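Local coordinates for protein arginase, mitochondrial (Medicago truncatula, PDB 6VSS) that hydrolyses L-arginine to urea and L-ornithine with two manganese ions per subunit, and also turns agmatine into putrescine, at residues B[271-275]-B[288-294]; B[88-92]-B[328-333]. All coordinates share one frame; numbering follows the deposited sequence.

Interaction 1: residues B[271-275]-B[288-294]; sequences DSLDP and GLLFRDI. With MN (manganese (II) ion), chain I.
With chi1 at -165°, D274 swings CG opposite its own backbone nitrogen, and this carries OD1 to the amide of G288; L273, with chi1 near -69°, instead sends its isobutyl end toward the start of helix 291-300. OD1 of D274 takes the G288 N-H at 3.0 Å on its anti lone pair, and the same oxygen also receives the amide of G287, while OD2 is bonded to S276. Alongside, two backbone bonds pair the segments: L289 N gives to S272 O, and D274 N gives to L289 O at 2.9 Å, nearly straight at 172°. They make a single beta bridge, L273 opposite L289, in the loop that follows strand 264-269 of the parallel arginase sheet. The strand ends at D269, and D271 follows two residues on, a DxD pair that binds manganese; the carboxylate of D271 grips one ion with both oxygens, OD1 at 2.3 Å and OD2 at 2.2 Å; D184, H186, D269 and a water complete its shell. Beside the bridge, CD2 of L273 lies 3.8 Å from CD1 of I294, the two side chains crossing at about a right angle, and CD1 of L273 meets the ring of F291 obliquely. The I294 methyl CD1 also reaches S272 OG at 3.5 Å, a hydroxyl bonded to D269 O. L290 takes the N-cap position, and its amide is held by OD2 of D293, 2.9 Å from L290 N.

Interaction 2: residues B[88-92]-B[328-333]; sequences IREAI and AAKLVR
I92 and A329 meet where helix 84-92 packs against helix 323-339, two of the helices that flank the parallel beta sheet of the arginase alpha/beta fold. The short segments cross at -73° with their axes 8.5 Å apart, a close approach that the small side chains of A328, A329 and A91 permit. I92 can be followed outward. Its CB branches with CG1 beside the backbone nitrogen (chi1 -73°), which lays that carbon against A329, 3.7 Å from A329 CB. The chain then extends to CD1, which ends at V332, 3.9 Å from V332 CG1, the two side chains crossing at about a right angle. The other branch, CG2, faces the aliphatic start of R333, with R333 CG 4.2 Å away. One turn earlier, I88 spans one turn of the partner helix: its CG1 touches A328 CB and its CG2 touches V332 CG2. A329 CB also sits against the I92 amide and A91 CB. L66 of strand 63-69 packs on both I92 and V332. The buried R333 chain bends at chi3, its NH2 bonding to N98 O, while NH1 comes edge-on to the carbonyl of I92, R333 NH1 lying 3.2 Å from I92 O with a bent N-H...O angle of 138°.

Interactions 1 and 2 have centres about 16 Å apart and touch through helix 323-339. F291 of interaction 1 lies against two side chains of the 328-333 segment: its CZ is 3.4 Å from K330 CG, and its CE1 is 3.6 Å from L331 CD2. L331 CD2 also reaches I294 CG2 at 4.0 Å. Along the chain, interaction 1 is nested within the loop that interaction 2 closes. Interaction 1 contributes D271 directly to the manganese site, whereas in interaction 2 the A328 side chain is about 13 Å from a manganese ion. R333 instead lies near the L-ornithine-binding residues, its side chain about 4 Å from that of T97.

Interaction 1: residues B[271-275]-B[288-294]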
loop_
_atom_site.group_PDB
_atom_site.type_symbol
_atom_site.label_atom_id
_atom_site.label_comp_id
_atom_site.label_asym_id
_atom_site.label_seq_id
_atom_site.Cartn_x
_atom_site.Cartn_y
_atom_site.Cartn_z
ATOM N N ASP B 271 -16.140 12.947 -4.131
ATOM C CA ASP B 271 -16.412 11.814 -5.068
ATOM C C ASP B 271 -16.915 12.328 -6.407
ATOM O O ASP B 271 -16.899 11.472 -7.294
ATOM C CB ASP B 271 -17.302 10.678 -4.569
ATOM C CG ASP B 271 -18.774 10.979 -4.405
ATOM O OD1 ASP B 271 -19.286 11.941 -4.933
ATOM O OD2 ASP B 271 -19.362 10.259 -3.669
ATOM N N SER B 272 -17.123 13.637 -6.607
ATOM C CA SER B 272 -17.255 14.247 -7.952
ATOM C C SER B 272 -16.016 13.936 -8.800
ATOM O O SER B 272 -16.151 13.700 -10.005
ATOM C CB SER B 272 -17.514 15.725 -7.921
ATOM O OG SER B 272 -16.451 16.455 -7.327
ATOM N N LEU B 273 -14.856 13.876 -8.182
ATOM C CA LEU B 273 -13.589 13.653 -8.920
ATOM C C LEU B 273 -13.425 12.181 -9.225
ATOM O O LEU B 273 -13.915 11.320 -8.444
ATOM C CB LEU B 273 -12.419 14.115 -8.072
ATOM C CG LEU B 273 -12.325 15.619 -7.865
ATOM C CD1 LEU B 273 -11.403 15.941 -6.697
ATOM C CD2 LEU B 273 -11.829 16.280 -9.129
ATOM N N ASP B 274 -12.769 11.904 -10.350
ATOM C CA ASP B 274 -12.451 10.518 -10.719
ATOM C C ASP B 274 -11.700 9.893 -9.541
ATOM O O ASP B 274 -10.896 10.520 -8.843
ATOM C CB ASP B 274 -11.634 10.444 -11.987
ATOM C CG ASP B 274 -11.645 9.029 -12.530
ATOM O OD1 ASP B 274 -12.628 8.632 -13.169
ATOM O OD2 ASP B 274 -10.654 8.334 -12.308
ATOM N N PRO B 275 -11.986 8.622 -9.230
ATOM C CA PRO B 275 -11.253 7.930 -8.174
ATOM C C PRO B 275 -9.738 7.806 -8.447
ATOM O O PRO B 275 -9.077 7.614 -7.533
ATOM C CB PRO B 275 -11.876 6.511 -8.175
ATOM C CG PRO B 275 -13.222 6.689 -8.765
ATOM C CD PRO B 275 -13.094 7.816 -9.763
ATOM N N GLY B 288 -15.071 10.227 -13.611
ATOM C CA GLY B 288 -15.442 11.434 -12.883
ATOM C C GLY B 288 -14.734 12.645 -13.445
ATOM O O GLY B 288 -14.004 12.513 -14.428
ATOM N N LEU B 289 -14.852 13.761 -12.764
ATOM C CA LEU B 289 -14.172 15.039 -13.127
ATOM C C LEU B 289 -12.652 14.954 -12.915
ATOM O O LEU B 289 -12.188 14.208 -12.027
ATOM C CB LEU B 289 -14.755 16.150 -12.285
ATOM C CG LEU B 289 -16.240 16.384 -12.498
ATOM C CD1 LEU B 289 -16.804 17.293 -11.428
ATOM C CD2 LEU B 289 -16.488 16.954 -13.856
ATOM N N LEU B 290 -11.913 15.736 -13.666
ATOM C CA LEU B 290 -10.501 15.988 -13.333
ATOM C C LEU B 290 -10.479 17.182 -12.400
ATOM O O LEU B 290 -11.467 17.950 -12.314
ATOM C CB LEU B 290 -9.662 16.250 -14.585
ATOM C CG LEU B 290 -9.772 15.204 -15.689
ATOM C CD1 LEU B 290 -9.013 15.694 -16.926
ATOM C CD2 LEU B 290 -9.246 13.866 -15.193
ATOM N N PHE B 291 -9.394 17.279 -11.658
ATOM C CA PHE B 291 -9.233 18.324 -10.630
ATOM C C PHE B 291 -9.488 19.722 -11.242
ATOM O O PHE B 291 -10.271 20.532 -10.684
ATOM C CB PHE B 291 -7.873 18.212 -9.936
ATOM C CG PHE B 291 -7.838 19.067 -8.699
ATOM C CD1 PHE B 291 -8.277 18.578 -7.480
ATOM C CD2 PHE B 291 -7.452 20.398 -8.757
ATOM C CE1 PHE B 291 -8.281 19.369 -6.330
ATOM C CE2 PHE B 291 -7.459 21.191 -7.608
ATOM C CZ PHE B 291 -7.880 20.678 -6.403
ATOM N N ARG B 292 -8.882 19.957 -12.391
ATOM C CA ARG B 292 -8.908 21.210 -13.178
ATOM C C ARG B 292 -10.334 21.475 -13.690
ATOM O O ARG B 292 -10.634 22.594 -14.034
ATOM C CB ARG B 292 -7.781 20.981 -14.195
ATOM C CG ARG B 292 -7.548 22.069 -15.225
ATOM C CD ARG B 292 -6.799 23.303 -14.767
ATOM N NE ARG B 292 -5.778 22.988 -13.782
ATOM C CZ ARG B 292 -5.332 23.839 -12.832
ATOM N NH1 ARG B 292 -5.842 25.054 -12.719
ATOM N NH2 ARG B 292 -4.402 23.440 -11.967
ATOM N N ASP B 293 -11.219 20.495 -13.800
ATOM C CA ASP B 293 -12.609 20.815 -14.240
ATOM C C ASP B 293 -13.316 21.596 -13.125
ATOM O O ASP B 293 -13.946 22.620 -13.385
ATOM C CB ASP B 293 -13.440 19.555 -14.516
ATOM C CG ASP B 293 -13.086 18.785 -15.766
ATOM O OD1 ASP B 293 -13.034 19.396 -16.818
ATOM O OD2 ASP B 293 -12.928 17.574 -15.667
ATOM N N ILE B 294 -13.191 21.152 -11.886
ATOM C CA ILE B 294 -13.799 21.901 -10.744
ATOM C C ILE B 294 -13.196 23.330 -10.701
ATOM O O ILE B 294 -13.946 24.311 -10.412
ATOM C CB ILE B 294 -13.593 21.141 -9.423
ATOM C CG1 ILE B 294 -14.183 19.725 -9.519
ATOM C CG2 ILE B 294 -14.196 21.916 -8.260
ATOM C CD1 ILE B 294 -14.296 19.008 -8.224
HETATM MN MN MN I . -21.165 11.580 -3.694
HETATM O O HOH W 1 -23.144 11.745 -2.831
#

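Interaction 2: residues B[88-92]-B[328-333]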
loop_
_atom_site.group_PDB
_atom_site.type_symbol
_atom_site.label_atom_id
_atom_site.label_comp_id
_atom_site.label_asym_id
_atom_site.label_seq_id
_atom_site.Cartn_x
_atom_site.Cartn_y
_atom_site.Cartn_z
ATOM N N ILE B 88 -7.896 17.390 6.745
ATOM C CA ILE B 88 -7.950 18.495 5.736
ATOM C C ILE B 88 -7.210 19.727 6.276
ATOM O O ILE B 88 -6.318 20.223 5.560
ATOM C CB ILE B 88 -9.383 18.811 5.315
ATOM C CG1 ILE B 88 -10.067 17.614 4.658
ATOM C CG2 ILE B 88 -9.420 20.018 4.386
ATOM C CD1 ILE B 88 -11.591 17.802 4.642
ATOM N N ARG B 89 -7.449 20.170 7.505
ATOM C CA ARG B 89 -6.683 21.348 8.010
ATOM C C ARG B 89 -5.176 21.075 7.957
ATOM O O ARG B 89 -4.401 21.970 7.665
ATOM C CB ARG B 89 -7.111 21.757 9.407
ATOM C CG ARG B 89 -8.559 22.204 9.421
ATOM C CD ARG B 89 -8.993 22.725 10.738
ATOM N NE ARG B 89 -9.034 21.608 11.643
ATOM C CZ ARG B 89 -10.144 20.922 11.947
ATOM N NH1 ARG B 89 -11.309 21.291 11.467
ATOM N NH2 ARG B 89 -10.095 19.944 12.806
ATOM N N GLU B 90 -4.742 19.927 8.391
ATOM C CA GLU B 90 -3.293 19.666 8.370
ATOM C C GLU B 90 -2.795 19.800 6.920
ATOM O O GLU B 90 -1.705 20.289 6.718
ATOM C CB GLU B 90 -2.983 18.280 8.930
ATOM C CG GLU B 90 -1.609 17.860 8.505
ATOM C CD GLU B 90 -1.169 16.539 9.067
ATOM O OE1 GLU B 90 -1.589 15.504 8.521
ATOM O OE2 GLU B 90 -0.452 16.567 10.066
ATOM N N ALA B 91 -3.499 19.234 5.935
ATOM C CA ALA B 91 -3.039 19.297 4.537
ATOM C C ALA B 91 -3.093 20.740 4.010
ATOM O O ALA B 91 -2.252 21.082 3.214
ATOM C CB ALA B 91 -3.811 18.318 3.696
ATOM N N ILE B 92 -4.042 21.574 4.443
ATOM C CA ILE B 92 -4.080 22.987 4.000
ATOM C C ILE B 92 -2.760 23.630 4.387
ATOM O O ILE B 92 -2.250 24.441 3.611
ATOM C CB ILE B 92 -5.248 23.764 4.618
ATOM C CG1 ILE B 92 -6.572 23.361 3.987
ATOM C CG2 ILE B 92 -5.037 25.258 4.494
ATOM C CD1 ILE B 92 -7.767 23.822 4.837
ATOM N N ALA B 328 -8.601 17.454 -1.179
ATOM C CA ALA B 328 -9.655 18.141 -0.393
ATOM C C ALA B 328 -9.137 19.530 0.082
ATOM O O ALA B 328 -9.878 20.500 0.006
ATOM C CB ALA B 328 -10.020 17.213 0.735
ATOM N N ALA B 329 -7.889 19.610 0.549
ATOM C CA ALA B 329 -7.266 20.841 1.091
ATOM C C ALA B 329 -7.175 21.899 -0.017
ATOM O O ALA B 329 -7.628 23.030 0.205
ATOM C CB ALA B 329 -5.927 20.519 1.673
ATOM N N LYS B 330 -6.794 21.492 -1.236
ATOM C CA LYS B 330 -6.758 22.394 -2.401
ATOM C C LYS B 330 -8.166 22.835 -2.824
ATOM O O LYS B 330 -8.319 23.987 -3.180
ATOM C CB LYS B 330 -6.018 21.760 -3.567
ATOM C CG LYS B 330 -5.817 22.768 -4.689
ATOM C CD LYS B 330 -4.663 22.484 -5.639
ATOM C CE LYS B 330 -4.561 23.573 -6.704
ATOM N NZ LYS B 330 -3.301 23.471 -7.472
ATOM N N LEU B 331 -9.159 21.950 -2.827
ATOM C CA LEU B 331 -10.582 22.373 -3.020
ATOM C C LEU B 331 -10.956 23.416 -1.966
ATOM O O LEU B 331 -11.572 24.413 -2.343
ATOM C CB LEU B 331 -11.550 21.182 -3.034
ATOM C CG LEU B 331 -11.258 20.141 -4.123
ATOM C CD1 LEU B 331 -12.074 18.892 -3.882
ATOM C CD2 LEU B 331 -11.538 20.709 -5.506
ATOM N N VAL B 332 -10.584 23.224 -0.708
ATOM C CA VAL B 332 -10.911 24.201 0.375
ATOM C C VAL B 332 -10.207 25.522 0.059
ATOM O O VAL B 332 -10.849 26.585 0.174
ATOM C CB VAL B 332 -10.573 23.688 1.794
ATOM C CG1 VAL B 332 -10.989 24.679 2.854
ATOM C CG2 VAL B 332 -11.324 22.401 2.104
ATOM N N ARG B 333 -8.938 25.475 -0.321
ATOM C CA ARG B 333 -8.129 26.699 -0.559
ATOM C C ARG B 333 -8.746 27.501 -1.709
ATOM O O ARG B 333 -8.896 28.706 -1.587
ATOM C CB ARG B 333 -6.670 26.354 -0.849
ATOM C CG ARG B 333 -5.892 26.008 0.414
ATOM C CD ARG B 333 -4.719 25.070 0.160
ATOM N NE ARG B 333 -3.763 25.671 -0.757
ATOM C CZ ARG B 333 -2.457 25.794 -0.564
ATOM N NH1 ARG B 333 -1.892 25.388 0.555
ATOM N NH2 ARG B 333 -1.735 26.442 -1.461
#